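Local coordinates for 462aa long hypothetical selenium-binding protein (Sulfolobus tokodaii, PDB 2ECE), which is of uncertain function but, as a beta-propeller member of the selenium-binding protein family, may bind selenium, at residues Pro321-Leu335 with Ser338-Ser351. Sequence-based numbering, arbitrary orientation.
Sequences PLVTDIDISLDDKFL and SLWGIGEVRQYDIS
One blade of the beta propeller is joined here, where Leu335 and Tyr348 form an antiparallel hydrogen-bonded pair between strands 334-339 and 344-349. Leu335 N gives to Tyr348 O and Tyr348 N to Leu335 O, both at 2.7 Å and in the carbonyl planes. Beyond Phe334, Ile350 N reaches Lys333 O at 2.7 Å, and a water bridges Asp332 O and Ile350 O. The flat amide of Gln347 stacks on one face of the Phe334 ring, the planes 16° apart, with Gln347 CD 3.5 Å from Phe334 CD1. Gln347 lays it there with CG opposite its backbone N (chi1 172°) and an extended chain. Lys333 CG backs the other face. Replacing Phe334 with alanine would probably open a gap between that methylene and the Gln347 amide, leaving the amide free to turn. Toward the other end, the hairpin between the blade's two inner strands, 326-328 and 334-339, continues as Ser338 N bonds Asp325 O (3.2 Å). Buried Ser338 O lacks a conventional partner, though Val323 CA approaches it at 3.2 Å. Past the strand, Pro321 O takes Gly341 N at 2.8 Å, 47° out of the carbonyl plane, while Pro321 CB packs against Leu339 CD2 and Ile342 CD1.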
ATOM      1  N   PRO A 321      -5.066   7.593  16.022  1.00 24.10           N
ATOM      2  CA  PRO A 321      -5.176   6.236  15.495  1.00 23.17           C
ATOM      3  C   PRO A 321      -4.163   6.021  14.374  1.00 21.66           C
ATOM      4  O   PRO A 321      -3.608   4.934  14.237  1.00 21.19           O
ATOM      5  CB  PRO A 321      -6.622   6.173  15.004  1.00 23.95           C
ATOM      6  CG  PRO A 321      -6.911   7.602  14.632  1.00 24.66           C
ATOM      7  CD  PRO A 321      -6.312   8.345  15.799  1.00 24.55           C
ATOM      8  N   LEU A 322      -3.908   7.080  13.605  1.00 21.72           N
ATOM      9  CA  LEU A 322      -2.979   7.035  12.476  1.00 21.45           C
ATOM     10  C   LEU A 322      -3.300   5.878  11.543  1.00 21.37           C
ATOM     11  O   LEU A 322      -2.525   4.924  11.424  1.00 20.93           O
ATOM     12  CB  LEU A 322      -1.530   6.910  12.956  1.00 20.24           C
ATOM     13  CG  LEU A 322      -0.957   8.059  13.793  1.00 19.79           C
ATOM     14  CD1 LEU A 322       0.474   7.719  14.207  1.00 18.96           C
ATOM     15  CD2 LEU A 322      -0.998   9.352  12.990  1.00 18.16           C
ATOM     16  N   VAL A 323      -4.456   5.958  10.896  1.00 21.29           N
ATOM     17  CA  VAL A 323      -4.862   4.928   9.946  1.00 22.30           C
ATOM     18  C   VAL A 323      -4.035   5.188   8.694  1.00 21.10           C
ATOM     19  O   VAL A 323      -4.284   6.156   7.974  1.00 22.07           O
ATOM     20  CB  VAL A 323      -6.366   5.036   9.621  1.00 21.26           C
ATOM     21  CG1 VAL A 323      -6.739   4.047   8.517  1.00 22.31           C
ATOM     22  CG2 VAL A 323      -7.186   4.740  10.887  1.00 21.32           C
ATOM     23  N   THR A 324      -3.048   4.327   8.450  1.00 20.64           N
ATOM     24  CA  THR A 324      -2.149   4.481   7.308  1.00 20.01           C
ATOM     25  C   THR A 324      -2.417   3.589   6.090  1.00 19.95           C
ATOM     26  O   THR A 324      -1.966   3.903   4.987  1.00 18.45           O
ATOM     27  CB  THR A 324      -0.692   4.262   7.744  1.00 19.59           C
ATOM     28  OG1 THR A 324      -0.583   3.000   8.411  1.00 19.39           O
ATOM     29  CG2 THR A 324      -0.239   5.375   8.683  1.00 19.97           C
ATOM     30  N   ASP A 325      -3.122   2.477   6.280  1.00 18.07           N
ATOM     31  CA  ASP A 325      -3.431   1.594   5.161  1.00 18.79           C
ATOM     32  C   ASP A 325      -4.855   1.044   5.227  1.00 20.42           C
ATOM     33  O   ASP A 325      -5.439   0.916   6.309  1.00 19.88           O
ATOM     34  CB  ASP A 325      -2.439   0.421   5.100  1.00 17.56           C
ATOM     35  CG  ASP A 325      -2.553  -0.373   3.798  1.00 18.95           C
ATOM     36  OD1 ASP A 325      -2.614   0.264   2.733  1.00 17.82           O
ATOM     37  OD2 ASP A 325      -2.569  -1.624   3.829  1.00 20.07           O
ATOM     38  N   ILE A 326      -5.410   0.742   4.055  1.00 18.51           N
ATOM     39  CA  ILE A 326      -6.747   0.163   3.941  1.00 19.35           C
ATOM     40  C   ILE A 326      -6.700  -0.862   2.813  1.00 20.17           C
ATOM     41  O   ILE A 326      -5.859  -0.766   1.909  1.00 18.84           O
ATOM     42  CB  ILE A 326      -7.838   1.216   3.600  1.00 18.70           C
ATOM     43  CG1 ILE A 326      -7.441   2.006   2.350  1.00 18.24           C
ATOM     44  CG2 ILE A 326      -8.069   2.128   4.786  1.00 18.98           C
ATOM     45  CD1 ILE A 326      -8.582   2.810   1.739  1.00 16.39           C
ATOM     46  N   ASP A 327      -7.596  -1.839   2.867  1.00 18.46           N
ATOM     47  CA  ASP A 327      -7.641  -2.868   1.841  1.00 20.62           C
ATOM     48  C   ASP A 327      -9.040  -3.482   1.861  1.00 19.94           C
ATOM     49  O   ASP A 327      -9.619  -3.669   2.924  1.00 19.64           O
ATOM     50  CB  ASP A 327      -6.573  -3.924   2.130  1.00 21.65           C
ATOM     51  CG  ASP A 327      -6.052  -4.591   0.872  1.00 23.51           C
ATOM     52  OD1 ASP A 327      -6.254  -4.040  -0.230  1.00 24.52           O
ATOM     53  OD2 ASP A 327      -5.420  -5.661   0.986  1.00 25.49           O
ATOM     54  N   ILE A 328      -9.571  -3.786   0.682  1.00 19.96           N
ATOM     55  CA  ILE A 328     -10.915  -4.347   0.556  1.00 20.12           C
ATOM     56  C   ILE A 328     -10.886  -5.796   0.078  1.00 20.49           C
ATOM     57  O   ILE A 328     -10.128  -6.142  -0.834  1.00 21.12           O
ATOM     58  CB  ILE A 328     -11.748  -3.528  -0.458  1.00 19.71           C
ATOM     59  CG1 ILE A 328     -11.748  -2.050  -0.061  1.00 18.99           C
ATOM     60  CG2 ILE A 328     -13.167  -4.072  -0.536  1.00 15.84           C
ATOM     61  CD1 ILE A 328     -12.345  -1.144  -1.119  1.00 16.68           C
ATOM     62  N   SER A 329     -11.709  -6.650   0.682  1.00 21.16           N
ATOM     63  CA  SER A 329     -11.754  -8.050   0.254  1.00 20.28           C
ATOM     64  C   SER A 329     -12.330  -8.104  -1.162  1.00 19.53           C
ATOM     65  O   SER A 329     -13.079  -7.215  -1.557  1.00 18.92           O
ATOM     66  CB  SER A 329     -12.615  -8.885   1.212  1.00 20.91           C
ATOM     67  OG  SER A 329     -13.901  -8.319   1.380  1.00 21.03           O
ATOM     68  N   LEU A 330     -11.978  -9.139  -1.925  1.00 19.82           N
ATOM     69  CA  LEU A 330     -12.446  -9.270  -3.307  1.00 22.06           C
ATOM     70  C   LEU A 330     -13.959  -9.211  -3.534  1.00 23.36           C
ATOM     71  O   LEU A 330     -14.404  -8.764  -4.586  1.00 23.55           O
ATOM     72  CB  LEU A 330     -11.901 -10.559  -3.928  1.00 22.77           C
ATOM     73  CG  LEU A 330     -10.526 -10.494  -4.601  1.00 24.98           C
ATOM     74  CD1 LEU A 330     -10.599  -9.584  -5.811  1.00 25.21           C
ATOM     75  CD2 LEU A 330      -9.486  -9.983  -3.614  1.00 25.77           C
ATOM     76  N   ASP A 331     -14.748  -9.670  -2.569  1.00 24.36           N
ATOM     77  CA  ASP A 331     -16.205  -9.649  -2.709  1.00 25.21           C
ATOM     78  C   ASP A 331     -16.757  -8.268  -2.377  1.00 25.23           C
ATOM     79  O   ASP A 331     -17.965  -8.056  -2.370  1.00 23.74           O
ATOM     80  CB  ASP A 331     -16.843 -10.689  -1.786  1.00 26.28           C
ATOM     81  CG  ASP A 331     -16.368 -10.557  -0.351  1.00 28.28           C
ATOM     82  OD1 ASP A 331     -15.803  -9.494  -0.007  1.00 27.68           O
ATOM     83  OD2 ASP A 331     -16.563 -11.509   0.433  1.00 29.18           O
ATOM     84  N   ASP A 332     -15.859  -7.328  -2.101  1.00 25.90           N
ATOM     85  CA  ASP A 332     -16.251  -5.964  -1.768  1.00 24.29           C
ATOM     86  C   ASP A 332     -17.123  -5.892  -0.525  1.00 24.46           C
ATOM     87  O   ASP A 332     -17.823  -4.903  -0.309  1.00 22.82           O
ATOM     88  CB  ASP A 332     -16.996  -5.311  -2.943  1.00 24.06           C
ATOM     89  CG  ASP A 332     -16.079  -4.986  -4.111  1.00 25.87           C
ATOM     90  OD1 ASP A 332     -14.888  -4.693  -3.870  1.00 25.88           O
ATOM     91  OD2 ASP A 332     -16.550  -5.004  -5.270  1.00 25.39           O
ATOM     92  N   LYS A 333     -17.069  -6.928   0.307  1.00 24.82           N
ATOM     93  CA  LYS A 333     -17.887  -6.956   1.514  1.00 25.02           C
ATOM     94  C   LYS A 333     -17.206  -6.345   2.738  1.00 24.88           C
ATOM     95  O   LYS A 333     -17.869  -5.752   3.590  1.00 25.53           O
ATOM     96  CB  LYS A 333     -18.305  -8.401   1.822  1.00 25.58           C
ATOM     97  CG  LYS A 333     -19.326  -8.541   2.937  1.00 28.85           C
ATOM     98  CD  LYS A 333     -19.644 -10.004   3.223  1.00 29.19           C
ATOM     99  CE  LYS A 333     -20.753 -10.125   4.259  1.00 31.31           C
ATOM    100  NZ  LYS A 333     -21.044 -11.551   4.614  1.00 31.45           N
ATOM    101  N   PHE A 334     -15.882  -6.466   2.823  1.00 24.39           N
ATOM    102  CA  PHE A 334     -15.161  -5.940   3.983  1.00 23.04           C
ATOM    103  C   PHE A 334     -14.058  -4.926   3.681  1.00 22.90           C
ATOM    104  O   PHE A 334     -13.355  -5.027   2.675  1.00 23.64           O
ATOM    105  CB  PHE A 334     -14.578  -7.100   4.793  1.00 24.40           C
ATOM    106  CG  PHE A 334     -15.626  -7.983   5.429  1.00 24.82           C
ATOM    107  CD1 PHE A 334     -16.395  -7.514   6.489  1.00 22.61           C
ATOM    108  CD2 PHE A 334     -15.855  -9.271   4.953  1.00 26.24           C
ATOM    109  CE1 PHE A 334     -17.382  -8.315   7.070  1.00 24.89           C
ATOM    110  CE2 PHE A 334     -16.845 -10.085   5.530  1.00 25.44           C
ATOM    111  CZ  PHE A 334     -17.606  -9.603   6.588  1.00 23.52           C
ATOM    112  N   LEU A 335     -13.926  -3.953   4.576  1.00 22.19           N
ATOM    113  CA  LEU A 335     -12.927  -2.898   4.472  1.00 23.64           C
ATOM    114  C   LEU A 335     -12.041  -3.097   5.705  1.00 22.56           C
ATOM    115  O   LEU A 335     -12.540  -3.120   6.829  1.00 24.73           O
ATOM    116  CB  LEU A 335     -13.626  -1.532   4.522  1.00 23.77           C
ATOM    117  CG  LEU A 335     -13.059  -0.260   3.872  1.00 27.73           C
ATOM    118  CD1 LEU A 335     -13.290   0.915   4.816  1.00 25.40           C
ATOM    119  CD2 LEU A 335     -11.584  -0.410   3.554  1.00 27.00           C
ATOM    120  N   SER A 338      -5.735  -0.370   9.269  1.00 23.93           N
ATOM    121  CA  SER A 338      -4.692  -0.593  10.249  1.00 22.55           C
ATOM    122  C   SER A 338      -4.609   0.722  11.016  1.00 23.19           C
ATOM    123  O   SER A 338      -4.817   1.797  10.447  1.00 21.94           O
ATOM    124  CB  SER A 338      -3.356  -0.902   9.567  1.00 22.27           C
ATOM    125  OG  SER A 338      -2.901   0.202   8.797  1.00 22.52           O
ATOM    126  N   LEU A 339      -4.355   0.638  12.316  1.00 24.31           N
ATOM    127  CA  LEU A 339      -4.214   1.831  13.138  1.00 24.03           C
ATOM    128  C   LEU A 339      -2.790   1.741  13.649  1.00 24.54           C
ATOM    129  O   LEU A 339      -2.509   1.062  14.636  1.00 22.07           O
ATOM    130  CB  LEU A 339      -5.205   1.834  14.309  1.00 25.56           C
ATOM    131  CG  LEU A 339      -6.626   2.355  14.062  1.00 27.29           C
ATOM    132  CD1 LEU A 339      -7.409   1.367  13.209  1.00 27.79           C
ATOM    133  CD2 LEU A 339      -7.329   2.562  15.405  1.00 28.02           C
ATOM    134  N   TRP A 340      -1.895   2.421  12.947  1.00 23.77           N
ATOM    135  CA  TRP A 340      -0.479   2.413  13.267  1.00 22.21           C
ATOM    136  C   TRP A 340      -0.131   3.168  14.546  1.00 23.01           C
ATOM    137  O   TRP A 340       0.956   2.999  15.088  1.00 22.15           O
ATOM    138  CB  TRP A 340       0.295   3.001  12.091  1.00 21.73           C
ATOM    139  CG  TRP A 340       1.755   2.736  12.142  1.00 22.21           C
ATOM    140  CD1 TRP A 340       2.374   1.518  12.067  1.00 22.71           C
ATOM    141  CD2 TRP A 340       2.798   3.713  12.213  1.00 22.23           C
ATOM    142  NE1 TRP A 340       3.744   1.680  12.080  1.00 21.28           N
ATOM    143  CE2 TRP A 340       4.029   3.018  12.173  1.00 21.81           C
ATOM    144  CE3 TRP A 340       2.812   5.112  12.313  1.00 22.64           C
ATOM    145  CZ2 TRP A 340       5.258   3.673  12.216  1.00 21.81           C
ATOM    146  CZ3 TRP A 340       4.042   5.765  12.356  1.00 23.11           C
ATOM    147  CH2 TRP A 340       5.244   5.043  12.312  1.00 22.33           C
ATOM    148  N   GLY A 341      -1.050   4.004  15.021  1.00 23.97           N
ATOM    149  CA  GLY A 341      -0.795   4.750  16.240  1.00 24.70           C
ATOM    150  C   GLY A 341      -1.302   3.982  17.444  1.00 23.62           C
ATOM    151  O   GLY A 341      -0.533   3.571  18.310  1.00 22.82           O
ATOM    152  N   ILE A 342      -2.613   3.765  17.483  1.00 24.43           N
ATOM    153  CA  ILE A 342      -3.228   3.043  18.585  1.00 24.34           C
ATOM    154  C   ILE A 342      -2.809   1.570  18.667  1.00 25.52           C
ATOM    155  O   ILE A 342      -2.577   1.050  19.763  1.00 25.84           O
ATOM    156  CB  ILE A 342      -4.764   3.171  18.501  1.00 24.19           C
ATOM    157  CG1 ILE A 342      -5.163   4.582  18.946  1.00 23.58           C
ATOM    158  CG2 ILE A 342      -5.439   2.090  19.344  1.00 25.15           C
ATOM    159  CD1 ILE A 342      -6.560   4.981  18.572  1.00 26.54           C
ATOM    160  N   GLY A 343      -2.707   0.904  17.517  1.00 24.98           N
ATOM    161  CA  GLY A 343      -2.301  -0.493  17.498  1.00 24.99           C
ATOM    162  C   GLY A 343      -3.415  -1.487  17.211  1.00 25.91           C
ATOM    163  O   GLY A 343      -3.660  -2.403  18.001  1.00 26.62           O
ATOM    164  N   GLU A 344      -4.084  -1.330  16.072  1.00 26.50           N
ATOM    165  CA  GLU A 344      -5.176  -2.234  15.728  1.00 25.91           C
ATOM    166  C   GLU A 344      -5.331  -2.479  14.229  1.00 26.12           C
ATOM    167  O   GLU A 344      -4.778  -1.758  13.394  1.00 23.10           O
ATOM    168  CB  GLU A 344      -6.519  -1.672  16.224  1.00 26.77           C
ATOM    169  CG  GLU A 344      -6.631  -1.341  17.711  1.00 28.31           C
ATOM    170  CD  GLU A 344      -7.968  -0.677  18.054  1.00 30.30           C
ATOM    171  OE1 GLU A 344      -8.769  -0.427  17.124  1.00 31.66           O
ATOM    172  OE2 GLU A 344      -8.221  -0.398  19.244  1.00 29.22           O
ATOM    173  N   VAL A 345      -6.084  -3.526  13.916  1.00 24.55           N
ATOM    174  CA  VAL A 345      -6.457  -3.856  12.554  1.00 23.34           C
ATOM    175  C   VAL A 345      -7.949  -4.047  12.766  1.00 23.98           C
ATOM    176  O   VAL A 345      -8.358  -4.775  13.679  1.00 23.85           O
ATOM    177  CB  VAL A 345      -5.867  -5.185  12.032  1.00 22.71           C
ATOM    178  CG1 VAL A 345      -6.465  -5.490  10.666  1.00 21.28           C
ATOM    179  CG2 VAL A 345      -4.351  -5.092  11.905  1.00 20.68           C
ATOM    180  N   ARG A 346      -8.756  -3.364  11.963  1.00 24.88           N
ATOM    181  CA  ARG A 346     -10.202  -3.464  12.071  1.00 24.97           C
ATOM    182  C   ARG A 346     -10.797  -3.986  10.773  1.00 27.50           C
ATOM    183  O   ARG A 346     -10.190  -3.870   9.700  1.00 26.29           O
ATOM    184  CB  ARG A 346     -10.813  -2.094  12.377  1.00 25.04           C
ATOM    185  CG  ARG A 346     -10.368  -1.480  13.690  1.00 24.61           C
ATOM    186  CD  ARG A 346     -11.103  -0.174  13.944  1.00 25.35           C
ATOM    187  NE  ARG A 346     -10.749   0.410  15.234  1.00 24.85           N
ATOM    188  CZ  ARG A 346     -11.401   1.415  15.805  1.00 23.96           C
ATOM    189  NH1 ARG A 346     -12.450   1.961  15.206  1.00 22.85           N
ATOM    190  NH2 ARG A 346     -11.006   1.871  16.984  1.00 25.69           N
ATOM    191  N   GLN A 347     -11.990  -4.560  10.886  1.00 26.96           N
ATOM    192  CA  GLN A 347     -12.723  -5.086   9.747  1.00 26.61           C
ATOM    193  C   GLN A 347     -14.083  -4.397   9.739  1.00 27.91           C
ATOM    194  O   GLN A 347     -14.824  -4.467  10.717  1.00 29.87           O
ATOM    195  CB  GLN A 347     -12.925  -6.597   9.881  1.00 24.77           C
ATOM    196  CG  GLN A 347     -13.845  -7.184   8.817  1.00 23.36           C
ATOM    197  CD  GLN A 347     -14.324  -8.583   9.160  1.00 25.11           C
ATOM    198  OE1 GLN A 347     -14.022  -9.552   8.457  1.00 27.08           O
ATOM    199  NE2 GLN A 347     -15.072  -8.696  10.247  1.00 25.01           N
ATOM    200  N   TYR A 348     -14.404  -3.719   8.644  1.00 28.37           N
ATOM    201  CA  TYR A 348     -15.686  -3.043   8.529  1.00 28.20           C
ATOM    202  C   TYR A 348     -16.521  -3.684   7.431  1.00 28.76           C
ATOM    203  O   TYR A 348     -16.053  -3.863   6.306  1.00 26.94           O
ATOM    204  CB  TYR A 348     -15.508  -1.560   8.200  1.00 27.26           C
ATOM    205  CG  TYR A 348     -15.038  -0.702   9.345  1.00 27.19           C
ATOM    206  CD1 TYR A 348     -13.693  -0.652   9.700  1.00 27.09           C
ATOM    207  CD2 TYR A 348     -15.944   0.073  10.073  1.00 28.51           C
ATOM    208  CE1 TYR A 348     -13.255   0.153  10.753  1.00 27.76           C
ATOM    209  CE2 TYR A 348     -15.521   0.880  11.128  1.00 28.33           C
ATOM    210  CZ  TYR A 348     -14.173   0.916  11.462  1.00 30.01           C
ATOM    211  OH  TYR A 348     -13.745   1.715  12.500  1.00 30.24           O
ATOM    212  N   ASP A 349     -17.753  -4.043   7.767  1.00 28.42           N
ATOM    213  CA  ASP A 349     -18.656  -4.631   6.790  1.00 29.00           C
ATOM    214  C   ASP A 349     -19.118  -3.455   5.940  1.00 27.14           C
ATOM    215  O   ASP A 349     -19.693  -2.500   6.458  1.00 27.77           O
ATOM    216  CB  ASP A 349     -19.848  -5.281   7.510  1.00 30.68           C
ATOM    217  CG  ASP A 349     -20.891  -5.826   6.552  1.00 33.35           C
ATOM    218  OD1 ASP A 349     -21.366  -6.960   6.784  1.00 35.10           O
ATOM    219  OD2 ASP A 349     -21.245  -5.126   5.580  1.00 34.18           O
ATOM    220  N   ILE A 350     -18.844  -3.499   4.644  1.00 27.92           N
ATOM    221  CA  ILE A 350     -19.264  -2.405   3.782  1.00 28.42           C
ATOM    222  C   ILE A 350     -20.348  -2.811   2.794  1.00 28.61           C
ATOM    223  O   ILE A 350     -20.401  -2.295   1.674  1.00 27.09           O
ATOM    224  CB  ILE A 350     -18.067  -1.780   3.009  1.00 28.99           C
ATOM    225  CG1 ILE A 350     -17.237  -2.869   2.329  1.00 28.49           C
ATOM    226  CG2 ILE A 350     -17.213  -0.966   3.963  1.00 26.72           C
ATOM    227  CD1 ILE A 350     -16.102  -2.312   1.491  1.00 29.24           C
ATOM    228  N   SER A 351     -21.211  -3.738   3.211  1.00 28.74           N
ATOM    229  CA  SER A 351     -22.321  -4.186   2.369  1.00 30.06           C
ATOM    230  C   SER A 351     -22.997  -2.920   1.864  1.00 29.68           C
ATOM    231  O   SER A 351     -23.479  -2.857   0.733  1.00 30.18           O
ATOM    232  CB  SER A 351     -23.304  -5.026   3.186  1.00 31.43           C
ATOM    233  OG  SER A 351     -22.676  -6.203   3.664  1.00 34.02           O
TER
HETATM  234  O   HOH W   1     -19.204  -2.716  -0.844  1.00 35.50           O